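Local coordinates for protein BamaA.19900.a (Balamuthia mandrillaris, PDB 6VZZ) that probably phosphorylates glucose at the expense of ATP as a glucokinase of the actin-like ATPase clan, and binds beta-D-glucose, at residues 72-86 and 122-136. Sequence-based numbering, arbitrary orientation.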
ATOM      1  N   THR A  72     -17.938 -17.246  14.950  1.00 51.17           N
ATOM      2  CA  THR A  72     -17.158 -18.446  14.672  1.00 49.40           C
ATOM      3  C   THR A  72     -17.729 -19.685  15.352  1.00 50.26           C
ATOM      4  O   THR A  72     -17.513 -20.798  14.863  1.00 49.31           O
ATOM      5  CB  THR A  72     -15.701 -18.236  15.091  1.00 49.27           C
ATOM      6  OG1 THR A  72     -15.650 -17.804  16.458  1.00 49.09           O
ATOM      7  CG2 THR A  72     -15.029 -17.187  14.194  1.00 46.20           C
ATOM      8  N   ARG A  73     -18.452 -19.528  16.465  1.00 50.66           N
ATOM      9  CA  ARG A  73     -19.070 -20.693  17.095  1.00 50.47           C
ATOM     10  C   ARG A  73     -20.119 -21.313  16.178  1.00 52.49           C
ATOM     11  O   ARG A  73     -20.239 -22.542  16.101  1.00 52.70           O
ATOM     12  CB  ARG A  73     -19.685 -20.319  18.446  1.00 50.23           C
ATOM     13  CG  ARG A  73     -18.771 -19.527  19.412  1.00 54.73           C
ATOM     14  CD  ARG A  73     -17.450 -20.235  19.756  1.00 52.82           C
ATOM     15  NE  ARG A  73     -16.409 -20.009  18.746  1.00 54.30           N
ATOM     16  CZ  ARG A  73     -15.246 -20.657  18.708  1.00 54.69           C
ATOM     17  NH1 ARG A  73     -14.968 -21.577  19.623  1.00 56.74           N
ATOM     18  NH2 ARG A  73     -14.367 -20.402  17.749  1.00 48.59           N
ATOM     19  N   LYS A  74     -20.877 -20.480  15.458  1.00 51.21           N
ATOM     20  CA  LYS A  74     -21.828 -21.009  14.486  1.00 48.29           C
ATOM     21  C   LYS A  74     -21.116 -21.654  13.298  1.00 49.44           C
ATOM     22  O   LYS A  74     -21.633 -22.615  12.718  1.00 53.16           O
ATOM     23  CB  LYS A  74     -22.778 -19.903  14.017  1.00 44.86           C
ATOM     24  N   LEU A  75     -19.933 -21.156  12.929  1.00 45.69           N
ATOM     25  CA  LEU A  75     -19.149 -21.813  11.890  1.00 45.03           C
ATOM     26  C   LEU A  75     -18.713 -23.210  12.327  1.00 50.55           C
ATOM     27  O   LEU A  75     -18.813 -24.175  11.560  1.00 49.29           O
ATOM     28  CB  LEU A  75     -17.930 -20.966  11.533  1.00 45.15           C
ATOM     29  CG  LEU A  75     -18.175 -19.758  10.629  1.00 47.84           C
ATOM     30  CD1 LEU A  75     -16.858 -19.117  10.222  1.00 43.42           C
ATOM     31  CD2 LEU A  75     -18.975 -20.175   9.399  1.00 47.78           C
ATOM     32  N   ILE A  76     -18.219 -23.336  13.560  1.00 47.30           N
ATOM     33  CA  ILE A  76     -17.774 -24.637  14.046  1.00 47.75           C
ATOM     34  C   ILE A  76     -18.906 -25.654  13.959  1.00 48.78           C
ATOM     35  O   ILE A  76     -18.697 -26.798  13.535  1.00 49.48           O
ATOM     36  CB  ILE A  76     -17.215 -24.508  15.478  1.00 50.71           C
ATOM     37  CG1 ILE A  76     -15.895 -23.738  15.454  1.00 48.15           C
ATOM     38  CG2 ILE A  76     -17.005 -25.877  16.128  1.00 43.52           C
ATOM     39  CD1 ILE A  76     -15.366 -23.419  16.822  1.00 50.09           C
ATOM     40  N   ALA A  77     -20.123 -25.255  14.335  1.00 48.39           N
ATOM     41  CA  ALA A  77     -21.256 -26.168  14.214  1.00 46.72           C
ATOM     42  C   ALA A  77     -21.553 -26.488  12.752  1.00 48.31           C
ATOM     43  O   ALA A  77     -21.919 -27.618  12.420  1.00 47.50           O
ATOM     44  CB  ALA A  77     -22.486 -25.575  14.896  1.00 46.54           C
ATOM     45  N   PHE A  78     -21.404 -25.504  11.860  1.00 47.30           N
ATOM     46  CA  PHE A  78     -21.591 -25.773  10.439  1.00 46.00           C
ATOM     47  C   PHE A  78     -20.516 -26.716   9.916  1.00 46.72           C
ATOM     48  O   PHE A  78     -20.821 -27.662   9.185  1.00 48.65           O
ATOM     49  CB  PHE A  78     -21.609 -24.451   9.664  1.00 49.18           C
ATOM     50  CG  PHE A  78     -21.382 -24.589   8.163  1.00 51.82           C
ATOM     51  CD1 PHE A  78     -22.431 -24.917   7.305  1.00 53.14           C
ATOM     52  CD2 PHE A  78     -20.131 -24.331   7.604  1.00 49.24           C
ATOM     53  CE1 PHE A  78     -22.228 -25.020   5.913  1.00 51.71           C
ATOM     54  CE2 PHE A  78     -19.923 -24.429   6.213  1.00 49.80           C
ATOM     55  CZ  PHE A  78     -20.975 -24.773   5.368  1.00 47.47           C
ATOM     56  N   PHE A  79     -19.254 -26.497  10.302  1.00 47.87           N
ATOM     57  CA  PHE A  79     -18.167 -27.343   9.816  1.00 46.65           C
ATOM     58  C   PHE A  79     -18.318 -28.774  10.327  1.00 47.18           C
ATOM     59  O   PHE A  79     -18.248 -29.730   9.545  1.00 45.58           O
ATOM     60  CB  PHE A  79     -16.811 -26.763  10.233  1.00 44.56           C
ATOM     61  CG  PHE A  79     -16.466 -25.452   9.570  1.00 42.30           C
ATOM     62  CD1 PHE A  79     -16.833 -25.196   8.254  1.00 46.32           C
ATOM     63  CD2 PHE A  79     -15.765 -24.474  10.268  1.00 41.22           C
ATOM     64  CE1 PHE A  79     -16.505 -23.985   7.634  1.00 42.04           C
ATOM     65  CE2 PHE A  79     -15.436 -23.261   9.666  1.00 42.89           C
ATOM     66  CZ  PHE A  79     -15.803 -23.018   8.342  1.00 41.39           C
ATOM     67  N   ASP A  80     -18.514 -28.942  11.640  1.00 45.17           N
ATOM     68  CA  ASP A  80     -18.779 -30.269  12.196  1.00 44.58           C
ATOM     69  C   ASP A  80     -19.900 -30.970  11.438  1.00 44.85           C
ATOM     70  O   ASP A  80     -19.767 -32.128  11.029  1.00 45.92           O
ATOM     71  CB  ASP A  80     -19.137 -30.167  13.683  1.00 41.81           C
ATOM     72  CG  ASP A  80     -17.951 -29.768  14.559  1.00 47.29           C
ATOM     73  OD1 ASP A  80     -16.799 -29.797  14.069  1.00 43.64           O
ATOM     74  OD2 ASP A  80     -18.175 -29.426  15.749  1.00 48.58           O
ATOM     75  N   SER A  81     -21.013 -30.271  11.227  1.00 45.16           N
ATOM     76  CA  SER A  81     -22.160 -30.891  10.572  1.00 45.84           C
ATOM     77  C   SER A  81     -21.825 -31.315   9.150  1.00 45.43           C
ATOM     78  O   SER A  81     -22.028 -32.474   8.772  1.00 44.69           O
ATOM     79  CB  SER A  81     -23.342 -29.929  10.572  1.00 47.37           C
ATOM     80  OG  SER A  81     -24.418 -30.481   9.847  1.00 51.29           O
ATOM     81  N   VAL A  82     -21.313 -30.386   8.340  1.00 45.98           N
ATOM     82  CA  VAL A  82     -21.052 -30.721   6.947  1.00 45.86           C
ATOM     83  C   VAL A  82     -19.886 -31.692   6.824  1.00 44.14           C
ATOM     84  O   VAL A  82     -19.822 -32.454   5.856  1.00 45.62           O
ATOM     85  CB  VAL A  82     -20.824 -29.442   6.122  1.00 45.68           C
ATOM     86  CG1 VAL A  82     -19.435 -28.903   6.356  1.00 47.63           C
ATOM     87  CG2 VAL A  82     -21.042 -29.723   4.656  1.00 46.88           C
ATOM     88  N   SER A  83     -18.971 -31.703   7.794  1.00 45.14           N
ATOM     89  CA  SER A  83     -17.894 -32.686   7.781  1.00 43.17           C
ATOM     90  C   SER A  83     -18.448 -34.097   7.947  1.00 44.97           C
ATOM     91  O   SER A  83     -18.125 -35.000   7.164  1.00 44.22           O
ATOM     92  CB  SER A  83     -16.881 -32.366   8.880  1.00 42.62           C
ATOM     93  OG  SER A  83     -15.833 -33.322   8.910  1.00 42.03           O
ATOM     94  N   ASP A  84     -19.296 -34.303   8.955  1.00 44.62           N
ATOM     95  CA  ASP A  84     -19.902 -35.617   9.137  1.00 45.35           C
ATOM     96  C   ASP A  84     -20.723 -36.033   7.920  1.00 45.80           C
ATOM     97  O   ASP A  84     -20.750 -37.218   7.571  1.00 45.03           O
ATOM     98  CB  ASP A  84     -20.763 -35.627  10.399  1.00 45.13           C
ATOM     99  CG  ASP A  84     -19.938 -35.653  11.659  1.00 49.70           C
ATOM    100  OD1 ASP A  84     -18.698 -35.642  11.549  1.00 55.87           O
ATOM    101  OD2 ASP A  84     -20.516 -35.692  12.761  1.00 57.52           O
ATOM    102  N   SER A  85     -21.377 -35.077   7.252  1.00 45.85           N
ATOM    103  CA  SER A  85     -22.199 -35.403   6.088  1.00 44.10           C
ATOM    104  C   SER A  85     -21.349 -35.894   4.923  1.00 44.76           C
ATOM    105  O   SER A  85     -21.680 -36.898   4.282  1.00 46.98           O
ATOM    106  CB  SER A  85     -23.032 -34.190   5.674  1.00 45.78           C
ATOM    107  OG  SER A  85     -24.161 -34.029   6.520  1.00 49.81           O
ATOM    108  N   ILE A  86     -20.248 -35.195   4.633  1.00 41.55           N
ATOM    109  CA  ILE A  86     -19.348 -35.628   3.568  1.00 44.17           C
ATOM    110  C   ILE A  86     -18.670 -36.942   3.938  1.00 44.63           C
ATOM    111  O   ILE A  86     -18.445 -37.806   3.081  1.00 43.32           O
ATOM    112  CB  ILE A  86     -18.328 -34.518   3.265  1.00 44.21           C
ATOM    113  CG1 ILE A  86     -19.048 -33.298   2.687  1.00 43.70           C
ATOM    114  CG2 ILE A  86     -17.228 -35.007   2.322  1.00 40.53           C
ATOM    115  CD1 ILE A  86     -18.262 -32.016   2.833  1.00 43.70           C
ATOM    116  N   THR A 122     -13.821 -14.570  21.267  1.00 58.41           N
ATOM    117  CA  THR A 122     -14.058 -15.975  20.943  1.00 58.90           C
ATOM    118  C   THR A 122     -14.984 -16.118  19.742  1.00 56.56           C
ATOM    119  O   THR A 122     -14.814 -17.025  18.917  1.00 56.60           O
ATOM    120  CB  THR A 122     -14.651 -16.707  22.144  1.00 62.36           C
ATOM    121  OG1 THR A 122     -13.888 -16.399  23.315  1.00 64.08           O
ATOM    122  CG2 THR A 122     -14.643 -18.216  21.908  1.00 60.65           C
ATOM    123  N   HIS A 123     -15.966 -15.225  19.622  1.00 57.41           N
ATOM    124  CA  HIS A 123     -16.944 -15.324  18.551  1.00 55.65           C
ATOM    125  C   HIS A 123     -16.464 -14.694  17.254  1.00 51.86           C
ATOM    126  O   HIS A 123     -17.132 -14.844  16.227  1.00 47.36           O
ATOM    127  CB  HIS A 123     -18.263 -14.698  19.007  1.00 58.19           C
ATOM    128  CG  HIS A 123     -18.966 -15.503  20.063  1.00 63.22           C
ATOM    129  ND1 HIS A 123     -20.302 -15.835  19.983  1.00 63.27           N
ATOM    130  CD2 HIS A 123     -18.508 -16.066  21.206  1.00 61.38           C
ATOM    131  CE1 HIS A 123     -20.639 -16.556  21.038  1.00 64.68           C
ATOM    132  NE2 HIS A 123     -19.569 -16.709  21.796  1.00 64.85           N
ATOM    133  N   ARG A 124     -15.323 -14.007  17.277  1.00 51.48           N
ATOM    134  CA  ARG A 124     -14.726 -13.455  16.075  1.00 49.00           C
ATOM    135  C   ARG A 124     -13.504 -14.225  15.606  1.00 47.21           C
ATOM    136  O   ARG A 124     -13.097 -14.060  14.454  1.00 48.19           O
ATOM    137  CB  ARG A 124     -14.337 -11.986  16.302  1.00 52.50           C
ATOM    138  CG  ARG A 124     -15.527 -11.059  16.469  1.00 56.04           C
ATOM    139  CD  ARG A 124     -15.102  -9.596  16.604  1.00 61.47           C
ATOM    140  NE  ARG A 124     -14.666  -9.293  17.966  1.00 65.24           N
ATOM    141  CZ  ARG A 124     -13.405  -9.054  18.320  1.00 65.59           C
ATOM    142  NH1 ARG A 124     -12.434  -9.056  17.413  1.00 61.59           N
ATOM    143  NH2 ARG A 124     -13.116  -8.802  19.590  1.00 69.13           N
ATOM    144  N   ARG A 125     -12.928 -15.072  16.453  1.00 48.45           N
ATOM    145  CA  ARG A 125     -11.702 -15.791  16.148  1.00 46.27           C
ATOM    146  C   ARG A 125     -11.979 -17.275  15.944  1.00 46.44           C
ATOM    147  O   ARG A 125     -12.848 -17.858  16.594  1.00 48.49           O
ATOM    148  CB  ARG A 125     -10.671 -15.587  17.260  1.00 49.21           C
ATOM    149  CG  ARG A 125     -10.237 -14.132  17.363  1.00 55.34           C
ATOM    150  CD  ARG A 125      -9.248 -13.858  18.475  1.00 59.57           C
ATOM    151  NE  ARG A 125      -8.720 -12.503  18.340  1.00 61.51           N
ATOM    152  CZ  ARG A 125      -8.073 -11.854  19.300  1.00 71.88           C
ATOM    153  NH1 ARG A 125      -7.876 -12.437  20.477  1.00 70.70           N
ATOM    154  NH2 ARG A 125      -7.630 -10.616  19.087  1.00 75.84           N
ATOM    155  N   LEU A 126     -11.238 -17.876  15.014  1.00 45.91           N
ATOM    156  CA  LEU A 126     -11.396 -19.283  14.659  1.00 43.83           C
ATOM    157  C   LEU A 126     -10.016 -19.916  14.577  1.00 46.18           C
ATOM    158  O   LEU A 126      -9.189 -19.491  13.764  1.00 45.18           O
ATOM    159  CB  LEU A 126     -12.147 -19.433  13.331  1.00 41.20           C
ATOM    160  CG  LEU A 126     -12.319 -20.842  12.751  1.00 43.77           C
ATOM    161  CD1 LEU A 126     -13.166 -21.731  13.653  1.00 42.70           C
ATOM    162  CD2 LEU A 126     -12.905 -20.792  11.341  1.00 39.55           C
ATOM    163  N   LYS A 127      -9.764 -20.919  15.425  1.00 45.52           N
ATOM    164  CA  LYS A 127      -8.500 -21.646  15.451  1.00 42.82           C
ATOM    165  C   LYS A 127      -8.576 -22.873  14.551  1.00 45.06           C
ATOM    166  O   LYS A 127      -9.612 -23.539  14.486  1.00 46.82           O
ATOM    167  CB  LYS A 127      -8.166 -22.089  16.879  1.00 47.89           C
ATOM    168  CG  LYS A 127      -8.239 -20.979  17.905  1.00 51.39           C
ATOM    169  CD  LYS A 127      -8.057 -21.494  19.330  1.00 57.32           C
ATOM    170  CE  LYS A 127      -7.913 -20.325  20.309  1.00 61.40           C
ATOM    171  NZ  LYS A 127      -8.552 -20.614  21.629  1.00 59.65           N
ATOM    172  N   ARG A 128      -7.466 -23.175  13.866  1.00 45.57           N
ATOM    173  CA  ARG A 128      -7.364 -24.413  13.092  1.00 45.16           C
ATOM    174  C   ARG A 128      -7.756 -25.632  13.916  1.00 45.89           C
ATOM    175  O   ARG A 128      -8.517 -26.492  13.458  1.00 46.92           O
ATOM    176  CB  ARG A 128      -5.939 -24.622  12.615  1.00 49.04           C
ATOM    177  CG  ARG A 128      -5.446 -23.929  11.398  1.00 46.04           C
ATOM    178  CD  ARG A 128      -3.966 -24.166  11.541  1.00 49.46           C
ATOM    179  NE  ARG A 128      -3.155 -23.943  10.368  1.00 51.57           N
ATOM    180  CZ  ARG A 128      -1.832 -23.893  10.431  1.00 53.06           C
ATOM    181  NH1 ARG A 128      -1.111 -23.677   9.332  1.00 54.79           N
ATOM    182  NH2 ARG A 128      -1.240 -24.051  11.612  1.00 46.71           N
ATOM    183  N   SER A 129      -7.197 -25.743  15.125  1.00 43.24           N
ATOM    184  CA  SER A 129      -7.391 -26.902  15.986  1.00 43.07           C
ATOM    185  C   SER A 129      -8.843 -27.130  16.387  1.00 44.09           C
ATOM    186  O   SER A 129      -9.139 -28.167  16.987  1.00 48.82           O
ATOM    187  CB  SER A 129      -6.543 -26.750  17.246  1.00 43.88           C
ATOM    188  OG  SER A 129      -7.087 -25.760  18.101  1.00 47.29           O
ATOM    189  N   GLU A 130      -9.745 -26.191  16.105  1.00 45.69           N
ATOM    190  CA  GLU A 130     -11.162 -26.362  16.396  1.00 44.74           C
ATOM    191  C   GLU A 130     -11.927 -27.006  15.255  1.00 44.58           C
ATOM    192  O   GLU A 130     -13.107 -27.335  15.426  1.00 47.10           O
ATOM    193  CB  GLU A 130     -11.812 -25.011  16.709  1.00 44.65           C
ATOM    194  CG  GLU A 130     -11.308 -24.315  17.953  1.00 44.89           C
ATOM    195  CD  GLU A 130     -12.004 -22.979  18.169  1.00 52.48           C
ATOM    196  OE1 GLU A 130     -12.776 -22.861  19.150  1.00 52.41           O
ATOM    197  OE2 GLU A 130     -11.792 -22.050  17.343  1.00 50.54           O
ATOM    198  N   LEU A 131     -11.307 -27.165  14.118  1.00 44.37           N
ATOM    199  CA  LEU A 131     -11.861 -27.668  12.877  1.00 42.62           C
ATOM    200  C   LEU A 131     -11.864 -29.190  12.875  1.00 42.27           C
ATOM    201  O   LEU A 131     -10.938 -29.818  13.398  1.00 42.91           O
ATOM    202  CB  LEU A 131     -11.046 -27.160  11.696  1.00 42.02           C
ATOM    203  CG  LEU A 131     -10.994 -25.640  11.563  1.00 43.11           C
ATOM    204  CD1 LEU A 131     -10.024 -25.231  10.465  1.00 43.17           C
ATOM    205  CD2 LEU A 131     -12.378 -25.092  11.286  1.00 39.27           C
ATOM    206  N   PRO A 132     -12.890 -29.800  12.282  1.00 42.56           N
ATOM    207  CA  PRO A 132     -12.936 -31.272  12.223  1.00 42.90           C
ATOM    208  C   PRO A 132     -11.820 -31.835  11.345  1.00 40.92           C
ATOM    209  O   PRO A 132     -11.621 -31.406  10.207  1.00 39.20           O
ATOM    210  CB  PRO A 132     -14.326 -31.564  11.643  1.00 40.47           C
ATOM    211  CG  PRO A 132     -14.706 -30.318  10.900  1.00 44.26           C
ATOM    212  CD  PRO A 132     -14.030 -29.165  11.597  1.00 41.27           C
ATOM    213  N   SER A 133     -11.093 -32.812  11.893  1.00 45.38           N
ATOM    214  CA  SER A 133      -9.980 -33.441  11.185  1.00 43.25           C
ATOM    215  C   SER A 133     -10.371 -33.986   9.814  1.00 43.36           C
ATOM    216  O   SER A 133      -9.551 -33.957   8.889  1.00 43.88           O
ATOM    217  CB  SER A 133      -9.410 -34.570  12.035  1.00 42.64           C
ATOM    218  OG  SER A 133      -8.667 -34.045  13.113  1.00 58.77           O
ATOM    219  N   PHE A 134     -11.592 -34.506   9.661  1.00 42.71           N
ATOM    220  CA  PHE A 134     -11.963 -35.132   8.397  1.00 44.15           C
ATOM    221  C   PHE A 134     -11.789 -34.170   7.223  1.00 42.83           C
ATOM    222  O   PHE A 134     -11.207 -34.533   6.195  1.00 43.93           O
ATOM    223  CB  PHE A 134     -13.396 -35.653   8.456  1.00 45.79           C
ATOM    224  CG  PHE A 134     -13.825 -36.349   7.201  1.00 47.85           C
ATOM    225  CD1 PHE A 134     -13.579 -37.696   7.025  1.00 50.43           C
ATOM    226  CD2 PHE A 134     -14.451 -35.649   6.181  1.00 47.53           C
ATOM    227  CE1 PHE A 134     -13.953 -38.334   5.867  1.00 52.79           C
ATOM    228  CE2 PHE A 134     -14.821 -36.282   5.024  1.00 49.79           C
ATOM    229  CZ  PHE A 134     -14.574 -37.630   4.866  1.00 52.51           C
ATOM    230  N   LEU A 135     -12.288 -32.943   7.347  1.00 41.76           N
ATOM    231  CA  LEU A 135     -12.168 -31.996   6.248  1.00 41.49           C
ATOM    232  C   LEU A 135     -10.938 -31.120   6.358  1.00 38.19           C
ATOM    233  O   LEU A 135     -10.554 -30.491   5.367  1.00 37.61           O
ATOM    234  CB  LEU A 135     -13.399 -31.083   6.159  1.00 39.26           C
ATOM    235  CG  LEU A 135     -14.739 -31.686   5.751  1.00 41.32           C
ATOM    236  CD1 LEU A 135     -15.769 -30.585   5.563  1.00 40.80           C
ATOM    237  CD2 LEU A 135     -14.604 -32.511   4.487  1.00 43.06           C
ATOM    238  N   PHE A 136     -10.318 -31.058   7.529  1.00 41.42           N
ATOM    239  CA  PHE A 136      -9.237 -30.110   7.798  1.00 40.60           C
ATOM    240  C   PHE A 136      -8.079 -30.871   8.422  1.00 39.79           C
ATOM    241  O   PHE A 136      -7.877 -30.822   9.641  1.00 43.41           O
ATOM    242  CB  PHE A 136      -9.729 -28.966   8.685  1.00 38.00           C
ATOM    243  CG  PHE A 136     -10.932 -28.267   8.128  1.00 39.80           C
ATOM    244  CD1 PHE A 136     -10.795 -27.299   7.136  1.00 38.75           C
ATOM    245  CD2 PHE A 136     -12.209 -28.602   8.561  1.00 39.97           C
ATOM    246  CE1 PHE A 136     -11.909 -26.667   6.599  1.00 36.85           C
ATOM    247  CE2 PHE A 136     -13.323 -27.968   8.030  1.00 38.60           C
ATOM    248  CZ  PHE A 136     -13.174 -27.004   7.049  1.00 36.24           C
TER
HETATM  249  O   HOH W   1     -14.562 -29.952  15.435  1.00 43.28           O
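Bends at chi2 (-57°) and chi3 (84°) turn the end of Arg-73 toward Glu-130, which runs straight beyond CG (chi2 179°), bringing guanidinium and carboxylate together as a salt bridge. The grip is end-on: NH1 of Arg-73 reaches OE1 of Glu-130 at 2.6 Å and NH2 reaches OE2 at 3.1 Å, both oxygens being met on their syn sides, though somewhat out of the carboxylate plane. OE2 also accepts the backbone N-H of Lys-127, on its anti side, so three donors fix the carboxylate's rotation. Arginine suits this place doubly, because its aliphatic CG also sits over the centre of the His-123 ring in a CH-pi contact; that ring is anchored through ND1 by Asp-71. Beside it, Thr-72 N donates to His-123 O (2.8 Å), tying the helix start to the chain entering strand 125-127. In the actin-like fold of this kinase, helix 72-90 packs on the five-stranded mixed sheet; strand 125-127 edges a small antiparallel sheet, and the chain then runs beside the helix toward strand 141-145. Phe-79 touches Val-41 of strand 37-43; Leu-126 CD2 meets its ring edge, and Phe-136 directs its own edge at one face, a T-shaped pair with centroids 5.5 Å apart. Compact Ser-83 lets Pro-132 and Leu-135 come close to the helix, with Pro-132 CG 3.6 Å from Ser-83 CB. One water bridges the segments, donating to Asp-80 OD1 and Glu-130 O.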